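Local coordinates for protein putative hydrolase (Bacteroides ovatus, PDB 4HBS) that is of unknown function but folds as a five-bladed beta-propeller and is probably a hydrolase, perhaps one that acts on glycosides, at residues M314-D319 with Y353-M358; I373-D378 with Y398-F403. All blocks are in the same frame, centred on the assembly; numbering follows the deposited sequence.

Contact 1: residues M314-D319 with Y353-M358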
# COMPACT_ATOMS: atom_id res chain seq x y z
N MSE A 314 5.32 0.69 -15.59
CA MSE A 314 5.88 -0.66 -15.60
C MSE A 314 7.39 -0.78 -15.35
O MSE A 314 8.14 0.17 -15.58
CB MSE A 314 5.55 -1.36 -16.90
CG MSE A 314 6.41 -0.91 -18.06
SE MSE A 314 5.79 -1.60 -19.75
CE MSE A 314 5.37 -3.50 -19.21
N TRP A 315 7.79 -2.01 -14.94
CA TRP A 315 9.11 -2.49 -14.56
C TRP A 315 9.82 -1.50 -13.63
O TRP A 315 10.94 -1.02 -13.86
CB TRP A 315 9.96 -2.92 -15.78
CG TRP A 315 9.57 -4.27 -16.32
CD1 TRP A 315 9.15 -4.55 -17.59
CD2 TRP A 315 9.56 -5.53 -15.61
NE1 TRP A 315 8.89 -5.90 -17.72
CE2 TRP A 315 9.13 -6.52 -16.51
CE3 TRP A 315 9.89 -5.90 -14.29
CZ2 TRP A 315 9.00 -7.87 -16.14
CZ3 TRP A 315 9.75 -7.23 -13.92
CH2 TRP A 315 9.31 -8.20 -14.84
N PHE A 316 9.13 -1.26 -12.50
CA PHE A 316 9.61 -0.39 -11.41
C PHE A 316 9.97 1.01 -11.92
O PHE A 316 11.02 1.56 -11.56
CB PHE A 316 10.81 -1.02 -10.70
CG PHE A 316 10.56 -2.40 -10.17
CD1 PHE A 316 9.77 -2.60 -9.06
CD2 PHE A 316 11.17 -3.51 -10.75
CE1 PHE A 316 9.60 -3.87 -8.51
CE2 PHE A 316 10.97 -4.79 -10.22
CZ PHE A 316 10.20 -4.96 -9.10
N GLY A 317 9.11 1.56 -12.77
CA GLY A 317 9.35 2.87 -13.33
C GLY A 317 9.13 3.94 -12.28
O GLY A 317 8.34 3.75 -11.36
N ARG A 318 9.86 5.03 -12.41
CA ARG A 318 9.75 6.15 -11.49
C ARG A 318 8.59 7.02 -11.91
O ARG A 318 8.14 7.81 -11.09
CB ARG A 318 11.06 6.95 -11.44
CG ARG A 318 12.25 6.13 -10.98
CD ARG A 318 13.53 6.93 -10.81
NE ARG A 318 14.08 7.47 -12.07
CZ ARG A 318 14.21 8.77 -12.39
NH1 ARG A 318 13.80 9.73 -11.55
NH2 ARG A 318 14.74 9.12 -13.56
N ASP A 319 8.08 6.90 -13.17
CA ASP A 319 6.92 7.70 -13.61
C ASP A 319 5.62 7.19 -12.96
O ASP A 319 5.29 6.02 -13.10
CB ASP A 319 6.77 7.70 -15.16
CG ASP A 319 7.80 8.52 -15.94
OD1 ASP A 319 8.58 9.26 -15.31
OD2 ASP A 319 7.80 8.43 -17.20
N TYR A 353 19.53 3.67 -5.32
CA TYR A 353 18.83 2.48 -4.79
C TYR A 353 18.47 1.54 -5.94
O TYR A 353 18.76 1.86 -7.09
CB TYR A 353 17.58 2.91 -4.00
CG TYR A 353 16.58 3.67 -4.82
CD1 TYR A 353 16.66 5.05 -4.96
CD2 TYR A 353 15.54 3.02 -5.47
CE1 TYR A 353 15.71 5.77 -5.68
CE2 TYR A 353 14.61 3.72 -6.23
CZ TYR A 353 14.70 5.10 -6.34
OH TYR A 353 13.81 5.77 -7.13
N GLN A 354 17.87 0.37 -5.63
CA GLN A 354 17.53 -0.62 -6.66
C GLN A 354 16.18 -0.35 -7.29
O GLN A 354 16.13 0.02 -8.46
CB GLN A 354 17.59 -2.07 -6.11
CG GLN A 354 17.46 -3.18 -7.18
CD GLN A 354 17.21 -4.56 -6.59
OE1 GLN A 354 16.40 -4.73 -5.69
NE2 GLN A 354 17.88 -5.59 -7.11
N HIS A 355 15.08 -0.54 -6.53
CA HIS A 355 13.72 -0.41 -7.05
C HIS A 355 12.85 0.48 -6.22
O HIS A 355 12.96 0.51 -5.01
CB HIS A 355 13.03 -1.78 -7.11
CG HIS A 355 13.60 -2.72 -8.12
ND1 HIS A 355 13.78 -4.06 -7.82
CD2 HIS A 355 14.04 -2.48 -9.38
CE1 HIS A 355 14.31 -4.60 -8.91
NE2 HIS A 355 14.48 -3.69 -9.88
N VAL A 356 11.93 1.16 -6.89
CA VAL A 356 10.90 1.94 -6.25
C VAL A 356 9.62 1.18 -6.62
O VAL A 356 9.47 0.74 -7.76
CB VAL A 356 10.89 3.45 -6.59
CG1 VAL A 356 11.05 3.72 -8.09
CG2 VAL A 356 9.63 4.11 -6.05
N TYR A 357 8.78 0.91 -5.65
CA TYR A 357 7.58 0.12 -5.91
C TYR A 357 6.51 0.47 -4.90
O TYR A 357 6.72 1.38 -4.09
CB TYR A 357 7.92 -1.38 -5.89
CG TYR A 357 8.54 -1.86 -4.60
CD1 TYR A 357 9.90 -1.68 -4.34
CD2 TYR A 357 7.79 -2.57 -3.67
CE1 TYR A 357 10.47 -2.11 -3.15
CE2 TYR A 357 8.36 -3.03 -2.49
CZ TYR A 357 9.70 -2.82 -2.24
OH TYR A 357 10.29 -3.31 -1.10
N MSE A 358 5.34 -0.16 -5.02
CA MSE A 358 4.23 0.08 -4.12
C MSE A 358 3.91 1.57 -4.00
O MSE A 358 3.91 2.14 -2.90
CB MSE A 358 4.54 -0.51 -2.75
CG MSE A 358 3.32 -0.91 -2.00
SE MSE A 358 2.61 -2.58 -2.60
CE MSE A 358 4.01 -3.74 -1.79
O HOH W 1 13.15 1.77 -9.89
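The phenyl ring of F316 lies against the imidazole of H355 in a face-to-face stack, centroids 3.8 Å apart and planes 16° from parallel. The overlap is not quite concentric: H355 CG sits over the centre of the phenyl face, whereas F316 CD2 meets the imidazole nearer its rim, 3.3 Å from H355 CD2. H355 CB adds a CH-pi contact over the same phenyl face, 4.1 Å from the ring centroid. Both side chains use the same first torsion, CG anti to the carbonyl carbon (chi1 -56° for F316 and -68° for H355), and both leave their backbones heading for the other segment, which brings the two rings together. The opposite face of the imidazole is covered by the CG methylene of Q354. Along its edge the F316 ring meets Y357 CB, in the ring plane and 3.9 Å from F316 CD1; the Y357 side chain runs alongside and carries its hydroxyl away to D59, while H355 ND1 bonds a glycerol, probably from the crystallisation liquor.

Toward R318 the packing is thinner. The R318 side chain crosses that of V356 at about a right angle, CG against CG1, and R318 CD rests 3.9 Å from Y353 OH. The polar ends of R318 and Y353 are held separately, R318 NH1 by the carbonyl of L341 and Y353 OH by that of P342. No direct hydrogen bond joins the segments; a water gives one to F316 O at 2.7 Å and takes a long one from V356 N. Q312 NE2 bonds both G317 O and V356 O, tying the two backbones together. This is a loop between two strands of one propeller blade packing on the residues that lead into strand 356-361, an edge strand of the next sheet: a blade-to-blade junction of the five-bladed beta-propeller.

Contact 2: residues I373-D378 with Y398-F403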
# COMPACT_ATOMS: atom_id res chain seq x y z
N ILE A 373 0.78 10.40 -1.67
CA ILE A 373 1.40 9.21 -2.24
C ILE A 373 2.60 8.78 -1.39
O ILE A 373 3.27 9.62 -0.80
CB ILE A 373 1.82 9.53 -3.71
CG1 ILE A 373 0.58 9.76 -4.59
CG2 ILE A 373 2.70 8.44 -4.31
CD1 ILE A 373 0.81 10.58 -5.78
N SER A 374 2.87 7.48 -1.34
CA SER A 374 4.00 6.93 -0.60
C SER A 374 4.63 5.83 -1.41
O SER A 374 3.92 5.06 -2.04
CB SER A 374 3.57 6.41 0.77
OG SER A 374 3.01 5.11 0.73
N THR A 375 5.97 5.75 -1.40
CA THR A 375 6.70 4.72 -2.12
C THR A 375 7.24 3.68 -1.16
O THR A 375 7.06 3.78 0.04
CB THR A 375 7.89 5.35 -2.85
OG1 THR A 375 8.81 5.89 -1.89
CG2 THR A 375 7.48 6.38 -3.84
N ASN A 376 7.85 2.66 -1.72
CA ASN A 376 8.66 1.65 -1.06
C ASN A 376 9.92 1.61 -1.87
O ASN A 376 9.82 1.74 -3.09
CB ASN A 376 7.98 0.27 -1.03
CG ASN A 376 6.77 0.07 -0.15
OD1 ASN A 376 6.19 -1.02 -0.18
ND2 ASN A 376 6.36 1.03 0.68
N THR A 377 11.11 1.48 -1.25
CA THR A 377 12.37 1.41 -1.98
C THR A 377 13.18 0.26 -1.46
O THR A 377 12.90 -0.26 -0.39
CB THR A 377 13.12 2.75 -1.98
OG1 THR A 377 12.99 3.35 -0.69
CG2 THR A 377 12.58 3.69 -3.04
N ASP A 378 14.16 -0.14 -2.26
CA ASP A 378 15.01 -1.34 -2.13
C ASP A 378 16.46 -1.04 -2.42
O ASP A 378 16.71 -0.25 -3.34
CB ASP A 378 14.56 -2.27 -3.31
CG ASP A 378 14.08 -3.65 -3.06
OD1 ASP A 378 13.57 -3.90 -1.96
OD2 ASP A 378 14.06 -4.43 -4.02
N TYR A 398 8.67 6.80 1.65
CA TYR A 398 8.93 8.22 1.45
C TYR A 398 7.62 8.79 0.95
O TYR A 398 6.96 8.14 0.14
CB TYR A 398 10.10 8.42 0.48
CG TYR A 398 11.43 8.16 1.14
CD1 TYR A 398 11.95 9.04 2.08
CD2 TYR A 398 12.16 7.00 0.85
CE1 TYR A 398 13.19 8.82 2.68
CE2 TYR A 398 13.40 6.77 1.46
CZ TYR A 398 13.92 7.69 2.35
OH TYR A 398 15.12 7.48 2.97
N PHE A 399 7.17 9.92 1.52
CA PHE A 399 5.87 10.49 1.23
C PHE A 399 5.94 11.74 0.32
O PHE A 399 6.89 12.52 0.38
CB PHE A 399 5.18 10.84 2.54
CG PHE A 399 4.93 9.61 3.38
CD1 PHE A 399 5.93 9.08 4.19
CD2 PHE A 399 3.72 8.93 3.30
CE1 PHE A 399 5.71 7.95 4.96
CE2 PHE A 399 3.51 7.78 4.06
CZ PHE A 399 4.50 7.30 4.89
N TYR A 400 4.90 11.89 -0.53
CA TYR A 400 4.75 13.01 -1.46
C TYR A 400 3.32 13.52 -1.44
O TYR A 400 2.41 12.75 -1.18
CB TYR A 400 5.10 12.59 -2.91
CG TYR A 400 6.48 12.01 -3.04
CD1 TYR A 400 6.73 10.67 -2.72
CD2 TYR A 400 7.56 12.79 -3.44
CE1 TYR A 400 8.00 10.14 -2.79
CE2 TYR A 400 8.85 12.27 -3.48
CZ TYR A 400 9.07 10.94 -3.17
OH TYR A 400 10.35 10.44 -3.19
N ARG A 401 3.11 14.79 -1.76
CA ARG A 401 1.77 15.39 -1.90
C ARG A 401 1.72 16.07 -3.26
O ARG A 401 2.69 16.75 -3.63
CB ARG A 401 1.46 16.38 -0.78
CG ARG A 401 1.60 15.78 0.61
CD ARG A 401 0.48 16.17 1.55
NE ARG A 401 0.61 15.45 2.82
CZ ARG A 401 -0.36 15.24 3.71
NH1 ARG A 401 -1.59 15.70 3.48
NH2 ARG A 401 -0.11 14.56 4.82
N VAL A 402 0.66 15.82 -4.04
CA VAL A 402 0.47 16.41 -5.36
C VAL A 402 -0.72 17.33 -5.27
O VAL A 402 -1.83 16.86 -5.00
CB VAL A 402 0.29 15.35 -6.48
CG1 VAL A 402 0.32 16.00 -7.86
CG2 VAL A 402 1.35 14.25 -6.39
N PHE A 403 -0.51 18.63 -5.46
CA PHE A 403 -1.59 19.61 -5.46
C PHE A 403 -1.92 20.01 -6.88
O PHE A 403 -1.02 20.14 -7.72
CB PHE A 403 -1.22 20.85 -4.66
CG PHE A 403 -1.11 20.59 -3.18
CD1 PHE A 403 0.01 19.95 -2.66
CD2 PHE A 403 -2.07 21.07 -2.30
CE1 PHE A 403 0.13 19.76 -1.29
CE2 PHE A 403 -1.95 20.88 -0.93
CZ PHE A 403 -0.85 20.21 -0.43
O HOH W 2 10.74 7.69 -3.30
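I373 and Y400 form a hydrogen-bonded pair between neighbouring antiparallel strands in one blade of the beta-propeller. I373 N gives to Y400 O at 2.9 Å and Y400 N to I373 O at 2.8 Å. The third rung runs from T375 N to Y398 O at 3.0 Å. Between these rungs S374 and F399 make the non-hydrogen-bonded pair, where the CA atoms come nearest each other and S374 CA and F399 CA each direct a C-H at a carbonyl across the gap.

Packing is tight around these rungs. On the side of the sheet carrying I373 and Y400, I373 CD1 meets V402 CG2 obliquely at 3.8 Å, and strand 333-340 closes over both through L338 and F339. On the side carrying S374 and F399, S374 CB touches the CD2-CE2 side of the F399 ring, 3.6 Å from CE2; S374 OG is taken up by H362, and the F399 ring meets F49.

Toward T377 and Y398 the contact loosens, although these residues too are buried. No backbone bond joins that pair. T377 OG1 comes only to the edge of the Y398 ring, 4.0 Å from CD2, and finds its hydrogen bond at the carbonyl of F394, while Y398 OH bonds that of D393. One ordered water lies between T375 and Y400. The T375 hydroxyl is placed between backbone N and carbonyl carbon (chi1 64°), its methyl against Y400 CE1, and this water joins the two hydroxyls, 3.0 Å from T375 OG1 and 2.8 Å from Y400 OH.

Overall arrangement
Both segments of contact 1 (314-319 with 353-358) precede those of contact 2 (373-378 with 398-403) in the sequence, and the centres of the two contacts lie about 12 Å apart. They meet through consecutive strands: 356-361 is an edge strand of the five-stranded antiparallel sheet, 371-377 is its neighbour, and 399-403 follows. Backbone pairing of Y357 with N376 and of Q354 with D378 joins the two contacts directly. Contact 2 thus lies within one blade, while contact 1 fastens that blade to a loop of the preceding sheet. The same sheet also takes in strands 24-26 and 38-42, so N-terminal and C-terminal strands share one blade, consistent with the way beta-propellers close their ring.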